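Local structure of carboxypeptidase D (Drosophila melanogaster, 3MN8) at residues F210-S224 and N298-K310. The protein uses a zinc-dependent metallocarboxypeptidase domain to release C-terminal arginine or lysine from peptides and proteins, processing growth factors, peptide hormones and neuropeptides. Residues are numbered along the deposited sequence; the frame is centred on the assembly and turned at random.
With ZN (zinc ion), chain F; GEM ((2-guanidinoethylmercapto)succinic acid), chain G.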
ATOM      1  N   PHE A 210      -0.990  -6.870   6.857  1.00 27.61           N
ATOM      2  CA  PHE A 210      -0.587  -6.342   5.563  1.00 28.06           C
ATOM      3  C   PHE A 210       0.920  -6.324   5.401  1.00 27.83           C
ATOM      4  O   PHE A 210       1.652  -5.959   6.313  1.00 42.24           O
ATOM      5  CB  PHE A 210      -1.178  -4.959   5.339  1.00 17.13           C
ATOM      6  CG  PHE A 210      -2.645  -4.988   5.095  1.00 20.79           C
ATOM      7  CD1 PHE A 210      -3.537  -4.583   6.075  1.00 23.75           C
ATOM      8  CD2 PHE A 210      -3.141  -5.473   3.902  1.00 18.29           C
ATOM      9  CE1 PHE A 210      -4.895  -4.622   5.857  1.00 13.55           C
ATOM     10  CE2 PHE A 210      -4.499  -5.515   3.680  1.00 30.97           C
ATOM     11  CZ  PHE A 210      -5.378  -5.091   4.660  1.00 18.68           C
ATOM     12  N   VAL A 211       1.371  -6.729   4.226  1.00 21.41           N
ATOM     13  CA  VAL A 211       2.790  -6.912   3.970  1.00 31.89           C
ATOM     14  C   VAL A 211       3.374  -5.704   3.253  1.00 30.87           C
ATOM     15  O   VAL A 211       4.456  -5.235   3.586  1.00 37.04           O
ATOM     16  CB  VAL A 211       3.054  -8.180   3.117  1.00 26.48           C
ATOM     17  CG1 VAL A 211       4.491  -8.200   2.620  1.00 23.77           C
ATOM     18  CG2 VAL A 211       2.716  -9.461   3.908  1.00 14.30           C
ATOM     19  N   LEU A 212       2.638  -5.204   2.272  1.00 30.91           N
ATOM     20  CA  LEU A 212       3.081  -4.097   1.433  1.00 19.52           C
ATOM     21  C   LEU A 212       1.875  -3.214   1.118  1.00 23.28           C
ATOM     22  O   LEU A 212       0.743  -3.685   1.143  1.00 36.91           O
ATOM     23  CB  LEU A 212       3.697  -4.650   0.139  1.00 25.85           C
ATOM     24  CG  LEU A 212       3.982  -3.741  -1.067  1.00 25.05           C
ATOM     25  CD1 LEU A 212       4.814  -2.549  -0.659  1.00 32.80           C
ATOM     26  CD2 LEU A 212       4.694  -4.534  -2.168  1.00 28.60           C
ATOM     27  N   SER A 213       2.117  -1.943   0.808  1.00 27.38           N
ATOM     28  CA  SER A 213       1.032  -0.994   0.566  1.00 24.12           C
ATOM     29  C   SER A 213       1.504   0.271  -0.142  1.00 27.58           C
ATOM     30  O   SER A 213       2.675   0.633  -0.099  1.00 28.70           O
ATOM     31  CB  SER A 213       0.380  -0.606   1.897  1.00 24.40           C
ATOM     32  OG  SER A 213      -0.556   0.436   1.710  1.00 37.22           O
ATOM     33  N   ALA A 214       0.578   0.959  -0.785  1.00 33.73           N
ATOM     34  CA  ALA A 214       0.904   2.230  -1.404  1.00 30.41           C
ATOM     35  C   ALA A 214      -0.309   3.124  -1.327  1.00 21.12           C
ATOM     36  O   ALA A 214      -1.431   2.633  -1.433  1.00 24.65           O
ATOM     37  CB  ALA A 214       1.315   2.022  -2.841  1.00 27.24           C
ATOM     38  N   ASN A 215      -0.101   4.424  -1.105  1.00 32.15           N
ATOM     39  CA  ASN A 215      -1.198   5.374  -1.269  1.00 40.35           C
ATOM     40  C   ASN A 215      -0.865   6.537  -2.230  1.00 45.93           C
ATOM     41  O   ASN A 215       0.275   7.024  -2.294  1.00 33.21           O
ATOM     42  CB  ASN A 215      -1.854   5.799   0.068  1.00 34.85           C
ATOM     43  CG  ASN A 215      -1.057   6.823   0.825  1.00 33.73           C
ATOM     44  OD1 ASN A 215      -1.489   7.967   0.960  1.00 47.36           O
ATOM     45  ND2 ASN A 215       0.105   6.425   1.345  1.00 32.58           N
ATOM     46  N   PHE A 216      -1.869   6.934  -3.011  1.00 37.45           N
ATOM     47  CA  PHE A 216      -1.637   7.749  -4.180  1.00 16.66           C
ATOM     48  C   PHE A 216      -2.106   9.165  -3.976  1.00 29.29           C
ATOM     49  O   PHE A 216      -3.180   9.416  -3.427  1.00 28.03           O
ATOM     50  CB  PHE A 216      -2.307   7.114  -5.394  1.00 21.13           C
ATOM     51  CG  PHE A 216      -1.853   5.714  -5.645  1.00 34.21           C
ATOM     52  CD1 PHE A 216      -2.507   4.640  -5.067  1.00 35.52           C
ATOM     53  CD2 PHE A 216      -0.740   5.468  -6.430  1.00 38.67           C
ATOM     54  CE1 PHE A 216      -2.067   3.348  -5.284  1.00 32.21           C
ATOM     55  CE2 PHE A 216      -0.294   4.168  -6.645  1.00 32.64           C
ATOM     56  CZ  PHE A 216      -0.956   3.115  -6.075  1.00 23.62           C
ATOM     57  N   HIS A 217      -1.278  10.088  -4.441  1.00 25.94           N
ATOM     58  CA  HIS A 217      -1.525  11.498  -4.301  1.00 29.12           C
ATOM     59  C   HIS A 217      -1.254  12.164  -5.636  1.00 33.00           C
ATOM     60  O   HIS A 217      -0.752  11.532  -6.562  1.00 29.30           O
ATOM     61  CB  HIS A 217      -0.595  12.081  -3.235  1.00 32.26           C
ATOM     62  CG  HIS A 217      -0.875  11.581  -1.852  1.00 35.76           C
ATOM     63  ND1 HIS A 217      -1.521  12.342  -0.904  1.00 29.25           N
ATOM     64  CD2 HIS A 217      -0.608  10.390  -1.261  1.00 31.41           C
ATOM     65  CE1 HIS A 217      -1.632  11.651   0.215  1.00 33.34           C
ATOM     66  NE2 HIS A 217      -1.088  10.460   0.024  1.00 27.17           N
ATOM     67  N   GLY A 218      -1.581  13.446  -5.727  1.00 33.24           N
ATOM     68  CA  GLY A 218      -1.324  14.202  -6.932  1.00 36.01           C
ATOM     69  C   GLY A 218      -0.679  15.506  -6.540  1.00 41.65           C
ATOM     70  O   GLY A 218      -0.702  15.886  -5.367  1.00 51.07           O
ATOM     71  N   GLY A 219      -0.092  16.188  -7.511  1.00 36.51           N
ATOM     72  CA  GLY A 219       0.553  17.454  -7.243  1.00 36.67           C
ATOM     73  C   GLY A 219       1.958  17.381  -7.782  1.00 53.73           C
ATOM     74  O   GLY A 219       2.576  18.392  -8.127  1.00 61.87           O
ATOM     75  N   ALA A 220       2.461  16.159  -7.874  1.00 41.67           N
ATOM     76  CA  ALA A 220       3.801  15.962  -8.388  1.00 47.76           C
ATOM     77  C   ALA A 220       3.903  14.548  -8.914  1.00 42.62           C
ATOM     78  O   ALA A 220       2.938  13.796  -8.847  1.00 41.77           O
ATOM     79  CB  ALA A 220       4.839  16.224  -7.294  1.00 48.05           C
ATOM     80  N   VAL A 221       5.072  14.199  -9.446  1.00 45.81           N
ATOM     81  CA  VAL A 221       5.305  12.881 -10.021  1.00 42.40           C
ATOM     82  C   VAL A 221       6.558  12.262  -9.409  1.00 48.03           C
ATOM     83  O   VAL A 221       7.676  12.550  -9.848  1.00 51.13           O
ATOM     84  CB  VAL A 221       5.489  12.962 -11.541  1.00 37.22           C
ATOM     85  CG1 VAL A 221       5.308  11.583 -12.152  1.00 38.12           C
ATOM     86  CG2 VAL A 221       4.498  13.953 -12.152  1.00 38.65           C
ATOM     87  N   VAL A 222       6.375  11.408  -8.403  1.00 45.46           N
ATOM     88  CA  VAL A 222       7.510  10.889  -7.637  1.00 49.34           C
ATOM     89  C   VAL A 222       7.105   9.761  -6.687  1.00 45.25           C
ATOM     90  O   VAL A 222       5.959   9.689  -6.231  1.00 48.10           O
ATOM     91  CB  VAL A 222       8.182  12.022  -6.800  1.00 51.47           C
ATOM     92  CG1 VAL A 222       7.240  12.481  -5.676  1.00 47.02           C
ATOM     93  CG2 VAL A 222       9.557  11.592  -6.234  1.00 44.97           C
ATOM     94  N   ALA A 223       8.065   8.897  -6.381  1.00 33.54           N
ATOM     95  CA  ALA A 223       7.860   7.793  -5.466  1.00 37.46           C
ATOM     96  C   ALA A 223       8.535   8.110  -4.122  1.00 46.20           C
ATOM     97  O   ALA A 223       9.775   8.164  -4.027  1.00 28.00           O
ATOM     98  CB  ALA A 223       8.417   6.514  -6.076  1.00 33.33           C
ATOM     99  N   SER A 224       7.700   8.323  -3.101  1.00 39.73           N
ATOM    100  CA  SER A 224       8.133   8.783  -1.782  1.00 22.52           C
ATOM    101  C   SER A 224       7.961   7.701  -0.728  1.00 29.27           C
ATOM    102  O   SER A 224       6.969   6.977  -0.725  1.00 36.36           O
ATOM    103  CB  SER A 224       7.323  10.019  -1.367  1.00 37.89           C
ATOM    104  OG  SER A 224       7.744  10.550  -0.116  1.00 55.16           O
ATOM    105  N   ASN A 298       3.391  -4.218  10.462  1.00 20.63           N
ATOM    106  CA  ASN A 298       4.437  -4.800   9.651  1.00 14.31           C
ATOM    107  C   ASN A 298       4.501  -4.087   8.307  1.00 26.84           C
ATOM    108  O   ASN A 298       5.497  -4.176   7.596  1.00 25.07           O
ATOM    109  CB  ASN A 298       4.126  -6.272   9.396  1.00 12.80           C
ATOM    110  CG  ASN A 298       4.277  -7.135  10.627  1.00 19.75           C
ATOM    111  OD1 ASN A 298       5.089  -6.864  11.503  1.00 30.26           O
ATOM    112  ND2 ASN A 298       3.501  -8.204  10.686  1.00 24.47           N
ATOM    113  N   CYS A 299       3.424  -3.396   7.948  1.00 13.12           N
ATOM    114  CA  CYS A 299       3.238  -2.965   6.569  1.00 17.17           C
ATOM    115  C   CYS A 299       4.256  -1.925   6.109  1.00 30.33           C
ATOM    116  O   CYS A 299       4.615  -1.020   6.863  1.00 35.84           O
ATOM    117  CB  CYS A 299       1.817  -2.447   6.334  1.00 14.07           C
ATOM    118  SG  CYS A 299       1.335  -2.343   4.579  1.00 33.48           S
ATOM    119  N   PHE A 300       4.704  -2.071   4.859  1.00 25.51           N
ATOM    120  CA  PHE A 300       5.617  -1.139   4.212  1.00 25.48           C
ATOM    121  C   PHE A 300       4.868  -0.312   3.158  1.00 28.12           C
ATOM    122  O   PHE A 300       4.727  -0.745   2.020  1.00 21.69           O
ATOM    123  CB  PHE A 300       6.753  -1.902   3.520  1.00 37.96           C
ATOM    124  CG  PHE A 300       7.731  -2.568   4.460  1.00 39.64           C
ATOM    125  CD1 PHE A 300       9.041  -2.797   4.054  1.00 29.90           C
ATOM    126  CD2 PHE A 300       7.351  -2.964   5.738  1.00 45.99           C
ATOM    127  CE1 PHE A 300       9.956  -3.413   4.905  1.00 37.70           C
ATOM    128  CE2 PHE A 300       8.259  -3.591   6.596  1.00 45.48           C
ATOM    129  CZ  PHE A 300       9.558  -3.819   6.179  1.00 37.10           C
ATOM    130  N   GLU A 301       4.390   0.873   3.532  1.00 31.29           N
ATOM    131  CA  GLU A 301       3.639   1.719   2.606  1.00 18.25           C
ATOM    132  C   GLU A 301       4.507   2.773   1.925  1.00 28.36           C
ATOM    133  O   GLU A 301       5.290   3.473   2.573  1.00 33.33           O
ATOM    134  CB  GLU A 301       2.465   2.383   3.332  1.00 25.47           C
ATOM    135  CG  GLU A 301       1.653   3.349   2.485  1.00 31.88           C
ATOM    136  CD  GLU A 301       0.306   3.688   3.115  1.00 41.78           C
ATOM    137  OE1 GLU A 301      -0.547   2.775   3.242  1.00 50.77           O
ATOM    138  OE2 GLU A 301       0.090   4.866   3.485  1.00 42.47           O
ATOM    139  N   LEU A 302       4.360   2.889   0.610  1.00 36.00           N
ATOM    140  CA  LEU A 302       4.929   4.014  -0.132  1.00 36.19           C
ATOM    141  C   LEU A 302       3.880   5.083  -0.335  1.00 30.39           C
ATOM    142  O   LEU A 302       2.685   4.795  -0.351  1.00 35.52           O
ATOM    143  CB  LEU A 302       5.410   3.576  -1.518  1.00 35.95           C
ATOM    144  CG  LEU A 302       6.602   2.633  -1.603  1.00 38.60           C
ATOM    145  CD1 LEU A 302       7.006   2.484  -3.061  1.00 34.05           C
ATOM    146  CD2 LEU A 302       7.756   3.156  -0.765  1.00 31.27           C
ATOM    147  N   THR A 303       4.337   6.320  -0.508  1.00 35.48           N
ATOM    148  CA  THR A 303       3.475   7.411  -0.949  1.00 41.05           C
ATOM    149  C   THR A 303       3.793   7.668  -2.418  1.00 47.52           C
ATOM    150  O   THR A 303       4.939   7.936  -2.771  1.00 45.09           O
ATOM    151  CB  THR A 303       3.723   8.723  -0.152  1.00 48.44           C
ATOM    152  OG1 THR A 303       3.741   8.454   1.256  1.00 49.88           O
ATOM    153  CG2 THR A 303       2.641   9.757  -0.449  1.00 39.13           C
ATOM    154  N   ILE A 304       2.790   7.583  -3.283  1.00 53.73           N
ATOM    155  CA  ILE A 304       3.051   7.793  -4.701  1.00 51.36           C
ATOM    156  C   ILE A 304       2.260   8.938  -5.335  1.00 54.96           C
ATOM    157  O   ILE A 304       1.018   8.972  -5.297  1.00 41.02           O
ATOM    158  CB  ILE A 304       2.870   6.513  -5.506  1.00 38.14           C
ATOM    159  CG1 ILE A 304       3.883   5.475  -5.047  1.00 34.67           C
ATOM    160  CG2 ILE A 304       3.057   6.804  -6.989  1.00 45.05           C
ATOM    161  CD1 ILE A 304       3.540   4.084  -5.472  1.00 49.19           C
ATOM    162  N   GLU A 305       3.013   9.871  -5.917  1.00 45.28           N
ATOM    163  CA  GLU A 305       2.455  11.043  -6.574  1.00 42.02           C
ATOM    164  C   GLU A 305       2.348  10.750  -8.069  1.00 43.18           C
ATOM    165  O   GLU A 305       3.344  10.420  -8.712  1.00 52.71           O
ATOM    166  CB  GLU A 305       3.359  12.259  -6.322  1.00 33.72           C
ATOM    167  CG  GLU A 305       3.582  12.617  -4.840  1.00 27.76           C
ATOM    168  CD  GLU A 305       2.393  13.343  -4.225  1.00 39.84           C
ATOM    169  OE1 GLU A 305       2.454  13.690  -3.030  1.00 38.24           O
ATOM    170  OE2 GLU A 305       1.391  13.563  -4.937  1.00 46.79           O
ATOM    171  N   LEU A 306       1.148  10.877  -8.624  1.00 34.76           N
ATOM    172  CA  LEU A 306       0.895  10.418  -9.994  1.00 46.76           C
ATOM    173  C   LEU A 306       0.949  11.506 -11.064  1.00 48.53           C
ATOM    174  O   LEU A 306       1.495  11.290 -12.148  1.00 53.94           O
ATOM    175  CB  LEU A 306      -0.444   9.677 -10.076  1.00 42.97           C
ATOM    176  CG  LEU A 306      -0.473   8.446  -9.181  1.00 44.85           C
ATOM    177  CD1 LEU A 306      -1.870   7.884  -9.041  1.00 46.79           C
ATOM    178  CD2 LEU A 306       0.477   7.407  -9.724  1.00 43.05           C
ATOM    179  N   SER A 307       0.383  12.670 -10.768  1.00 45.01           N
ATOM    180  CA  SER A 307       0.317  13.733 -11.758  1.00 35.95           C
ATOM    181  C   SER A 307       0.743  15.066 -11.175  1.00 49.08           C
ATOM    182  O   SER A 307       0.698  15.271  -9.956  1.00 58.18           O
ATOM    183  CB  SER A 307      -1.097  13.849 -12.314  1.00 39.86           C
ATOM    184  OG  SER A 307      -2.049  13.881 -11.258  1.00 51.39           O
ATOM    185  N   CYS A 308       1.173  15.962 -12.059  1.00 51.65           N
ATOM    186  CA  CYS A 308       1.430  17.344 -11.699  1.00 43.85           C
ATOM    187  C   CYS A 308       0.109  18.037 -11.441  1.00 48.19           C
ATOM    188  O   CYS A 308      -0.027  18.811 -10.492  1.00 50.30           O
ATOM    189  CB  CYS A 308       2.180  18.058 -12.823  1.00 41.57           C
ATOM    190  SG  CYS A 308       3.913  17.600 -12.927  1.00 66.01           S
ATOM    191  N   CYS A 309      -0.866  17.758 -12.298  1.00 48.61           N
ATOM    192  CA  CYS A 309      -2.220  18.259 -12.089  1.00 42.59           C
ATOM    193  C   CYS A 309      -3.018  17.371 -11.120  1.00 52.91           C
ATOM    194  O   CYS A 309      -3.276  16.188 -11.392  1.00 43.05           O
ATOM    195  CB  CYS A 309      -2.951  18.378 -13.413  1.00 40.13           C
ATOM    196  SG  CYS A 309      -4.599  19.069 -13.226  1.00 74.45           S
ATOM    197  N   LYS A 310      -3.406  17.947  -9.988  1.00 55.00           N
ATOM    198  CA  LYS A 310      -4.110  17.192  -8.958  1.00 51.76           C
ATOM    199  C   LYS A 310      -5.381  16.531  -9.496  1.00 50.17           C
ATOM    200  O   LYS A 310      -5.613  15.340  -9.281  1.00 54.01           O
ATOM    201  CB  LYS A 310      -4.440  18.096  -7.768  1.00 53.98           C
ATOM    202  CG  LYS A 310      -3.220  18.619  -7.040  1.00 53.55           C
ATOM    203  CD  LYS A 310      -3.593  19.454  -5.811  1.00 49.34           C
ATOM    204  CE  LYS A 310      -2.450  19.424  -4.768  1.00 55.89           C
ATOM    205  NZ  LYS A 310      -2.774  20.099  -3.465  1.00 61.43           N
TER
HETATM  206 ZN    ZN F 999      -2.028  14.350  -1.408  1.00 42.65          ZN
HETATM  207  C8  GEM G 601       2.194  15.234   0.818  1.00 57.00           C
HETATM  208  S7  GEM G 601       2.344  13.494   1.110  1.00 57.42           S
HETATM  209  C6  GEM G 601       3.778  13.125   0.141  1.00 51.59           C
HETATM  210  C5  GEM G 601       4.988  13.995   0.477  1.00 34.21           C
HETATM  211  N3  GEM G 601       5.451  13.610   1.801  1.00 36.03           N
HETATM  212  C1  GEM G 601       6.366  14.229   2.538  1.00 43.13           C
HETATM  213  N4  GEM G 601       6.690  13.761   3.737  1.00 32.44           N
HETATM  214  N2  GEM G 601       6.960  15.326   2.080  1.00 48.23           N
HETATM  215  C9  GEM G 601       1.158  15.760   1.776  1.00 64.36           C
HETATM  216  O14 GEM G 601       0.541  14.936   2.487  1.00 32.86           O
HETATM  217  O15 GEM G 601       0.955  16.991   1.836  1.00 65.33           O
HETATM  218  C10 GEM G 601       1.856  15.579  -0.642  1.00 45.92           C
HETATM  219  C11 GEM G 601       0.474  15.178  -1.143  1.00 54.16           C
HETATM  220  O12 GEM G 601       0.412  14.563  -2.236  1.00 39.20           O
HETATM  221  O13 GEM G 601      -0.549  15.499  -0.486  1.00 33.28           O
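His217 and Glu305 sit abreast on neighbouring parallel strands and turn their side chains to the same face of the sheet, where the inhibitor (2-guanidinoethylmercapto)succinic acid lies. His217 ND1 binds the zinc ion at 2.1 Å, while its NE2 donates to Asn215 OD1 at 2.7 Å from above the amide plane, so both ring nitrogens are engaged and the ring's rotation is fixed. Thr303 CG2 approaches His217 CD2 obliquely at 3.4 Å; its OG1 is hydrogen-bonded to Gln290. Glu305 bends at chi2 (-77°), its CG alongside Val222 CG1. Toward the strands' N-terminal ends on this face, the extended Glu301 takes a hydrogen bond from Ser213 OG on the anti side of OE1 (2.8 Å); Asn215 ND2 lies 2.6 Å from Glu301 OE2, but the side chains cross at about a right angle, poorly angled for a hydrogen bond. On the opposite face, Phe216 CD2 lies 3.9 Å from Ile304 CB, with Leu306 CD1 next to the ring, against helix 317-333. Strand 300-305 runs between parallel 212-217 and antiparallel 222-224 within the eight-stranded mixed sheet. With His101 and Glu104 completing the protein's zinc ligands, this is the M14 carboxypeptidase active site at the C-terminal ends of central parallel strands, Glu305 being the predicted proton donor/acceptor.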